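Local coordinates for protein lovastatin nonaketide synthase, polyketide synthase component (PDB 7CPX) that builds the nonaketide core of lovastatin, dihydromonacolin L, from malonyl-CoA as an iterative multidomain polyketide synthase working with the separate enoyl reductase LovC, at residues A[1876-1881]-A[2127-2132]. The protein carries 2 engineered substitutions. Residues are numbered along the deposited sequence; the frame is centred on the assembly and turned at random.
Sequences SCPHAL and TVISWP
Ser1876 OG is held by two hydrogen bonds: Trp2131 NE1 donates to it across the contact at 2.7 Å, and Asn1912 OD1 is its second partner. The indole N-H bond is bent, 145° at the hydrogen, with the hydroxyl oxygen 18° out of the ring plane while Ser1876 CB lies in plane at the ring edge. With chi1 at 66°, OG is tucked over its own backbone, where it meets the edge of the Trp2131 indole. Along the backbone, Ser1876 and Ile2129 form an antiparallel hydrogen-bonded pair: Ser1876 N donates to Ile2129 O and Ile2129 N to Ser1876 O, each at 2.9 Å. Val2128 CA adds a CA-H...O contact to that same Ser1876 oxygen. Strand 2128-2130 pairs with 1869-1883 after an intervening five-stranded parallel sheet, as in the substrate-binding part of medium-chain reductases, consistent with a non-functional enoyl-reductase region in this synthase. Beyond the pair, the chain bends at Pro1878 and His1879; Pro1878 CG lies against Ile2129 CD1, ring and isoleucine chain running alongside in opposing senses. Within 2127-2132, Ile2129 CG2 packs over the rim of one Trp2131 face, and Phe2114 and Cys2111 of helix 2111-2117 touch Pro1878 and Ile2129, respectively.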
loop_
_atom_site.group_PDB
_atom_site.type_symbol
_atom_site.label_atom_id
_atom_site.label_comp_id
_atom_site.label_asym_id
_atom_site.label_seq_id
_atom_site.Cartn_x
_atom_site.Cartn_y
_atom_site.Cartn_z
ATOM N N SER A 1876 -11.720 38.065 -33.131
ATOM C CA SER A 1876 -10.733 37.064 -33.512
ATOM C C SER A 1876 -11.158 35.693 -33.010
ATOM O O SER A 1876 -12.039 35.574 -32.157
ATOM C CB SER A 1876 -9.345 37.404 -32.962
ATOM O OG SER A 1876 -9.326 37.331 -31.547
ATOM N N CYS A 1877 -10.525 34.665 -33.559
ATOM C CA CYS A 1877 -10.733 33.305 -33.080
ATOM C C CYS A 1877 -9.658 32.954 -32.054
ATOM O O CYS A 1877 -8.465 33.066 -32.357
ATOM C CB CYS A 1877 -10.694 32.312 -34.234
ATOM S SG CYS A 1877 -10.914 30.597 -33.724
ATOM N N PRO A 1878 -10.030 32.534 -30.842
ATOM C CA PRO A 1878 -8.999 32.266 -29.823
ATOM C C PRO A 1878 -7.974 31.234 -30.254
ATOM O O PRO A 1878 -6.790 31.374 -29.924
ATOM C CB PRO A 1878 -9.808 31.769 -28.617
ATOM C CG PRO A 1878 -11.221 32.130 -28.888
ATOM C CD PRO A 1878 -11.382 32.202 -30.364
ATOM N N HIS A 1879 -8.393 30.204 -30.978
ATOM C CA HIS A 1879 -7.529 29.095 -31.350
ATOM C C HIS A 1879 -7.017 29.274 -32.772
ATOM O O HIS A 1879 -7.762 29.689 -33.665
ATOM C CB HIS A 1879 -8.282 27.771 -31.231
ATOM C CG HIS A 1879 -9.234 27.725 -30.078
ATOM N ND1 HIS A 1879 -8.824 27.502 -28.783
ATOM C CD2 HIS A 1879 -10.578 27.880 -30.027
ATOM C CE1 HIS A 1879 -9.874 27.519 -27.981
ATOM N NE2 HIS A 1879 -10.950 27.747 -28.711
ATOM N N ALA A 1880 -5.741 28.960 -32.975
ATOM C CA ALA A 1880 -5.148 29.022 -34.302
ATOM C C ALA A 1880 -5.560 27.799 -35.108
ATOM O O ALA A 1880 -5.538 26.674 -34.600
ATOM C CB ALA A 1880 -3.626 29.103 -34.211
ATOM N N LEU A 1881 -5.931 28.021 -36.363
ATOM C CA LEU A 1881 -6.386 26.956 -37.243
ATOM C C LEU A 1881 -5.318 26.627 -38.276
ATOM O O LEU A 1881 -4.740 27.522 -38.898
ATOM C CB LEU A 1881 -7.683 27.348 -37.949
ATOM C CG LEU A 1881 -8.949 27.219 -37.104
ATOM C CD1 LEU A 1881 -8.946 28.216 -35.960
ATOM C CD2 LEU A 1881 -10.174 27.402 -37.971
ATOM N N THR A 2127 -15.852 29.936 -31.067
ATOM C CA THR A 2127 -15.933 31.068 -30.159
ATOM C C THR A 2127 -15.131 32.231 -30.723
ATOM O O THR A 2127 -14.123 32.038 -31.408
ATOM C CB THR A 2127 -15.401 30.695 -28.775
ATOM O OG1 THR A 2127 -16.223 29.669 -28.207
ATOM C CG2 THR A 2127 -15.393 31.906 -27.859
ATOM N N VAL A 2128 -15.589 33.447 -30.436
ATOM C CA VAL A 2128 -14.970 34.653 -30.969
ATOM C C VAL A 2128 -14.715 35.635 -29.834
ATOM O O VAL A 2128 -15.634 35.993 -29.084
ATOM C CB VAL A 2128 -15.831 35.300 -32.071
ATOM C CG1 VAL A 2128 -17.221 35.599 -31.564
ATOM C CG2 VAL A 2128 -15.170 36.567 -32.577
ATOM N N ILE A 2129 -13.463 36.066 -29.722
ATOM C CA ILE A 2129 -13.067 37.129 -28.812
ATOM C C ILE A 2129 -13.393 38.469 -29.448
ATOM O O ILE A 2129 -13.063 38.717 -30.614
ATOM C CB ILE A 2129 -11.566 37.035 -28.493
ATOM C CG1 ILE A 2129 -11.239 35.720 -27.793
ATOM C CG2 ILE A 2129 -11.145 38.213 -27.643
ATOM C CD1 ILE A 2129 -9.926 35.132 -28.241
ATOM N N SER A 2130 -14.034 39.338 -28.675
ATOM C CA SER A 2130 -14.370 40.694 -29.096
ATOM C C SER A 2130 -13.336 41.633 -28.490
ATOM O O SER A 2130 -13.389 41.949 -27.299
ATOM C CB SER A 2130 -15.784 41.062 -28.657
ATOM O OG SER A 2130 -16.041 42.438 -28.874
ATOM N N TRP A 2131 -12.395 42.075 -29.311
ATOM C CA TRP A 2131 -11.324 42.936 -28.833
ATOM C C TRP A 2131 -11.846 44.351 -28.615
ATOM O O TRP A 2131 -12.414 44.937 -29.543
ATOM C CB TRP A 2131 -10.176 42.951 -29.828
ATOM C CG TRP A 2131 -9.378 41.694 -29.826
ATOM C CD1 TRP A 2131 -9.485 40.657 -30.700
ATOM C CD2 TRP A 2131 -8.351 41.333 -28.899
ATOM N NE1 TRP A 2131 -8.584 39.673 -30.380
ATOM C CE2 TRP A 2131 -7.875 40.064 -29.275
ATOM C CE3 TRP A 2131 -7.785 41.962 -27.786
ATOM C CZ2 TRP A 2131 -6.861 39.411 -28.581
ATOM C CZ3 TRP A 2131 -6.780 41.313 -27.099
ATOM C CH2 TRP A 2131 -6.328 40.051 -27.498
ATOM N N PRO A 2132 -11.678 44.934 -27.429
ATOM C CA PRO A 2132 -12.118 46.319 -27.230
ATOM C C PRO A 2132 -11.377 47.264 -28.163
ATOM O O PRO A 2132 -10.198 47.072 -28.466
ATOM C CB PRO A 2132 -11.784 46.592 -25.760
ATOM C CG PRO A 2132 -10.713 45.619 -25.427
ATOM C CD PRO A 2132 -11.012 44.395 -26.230
#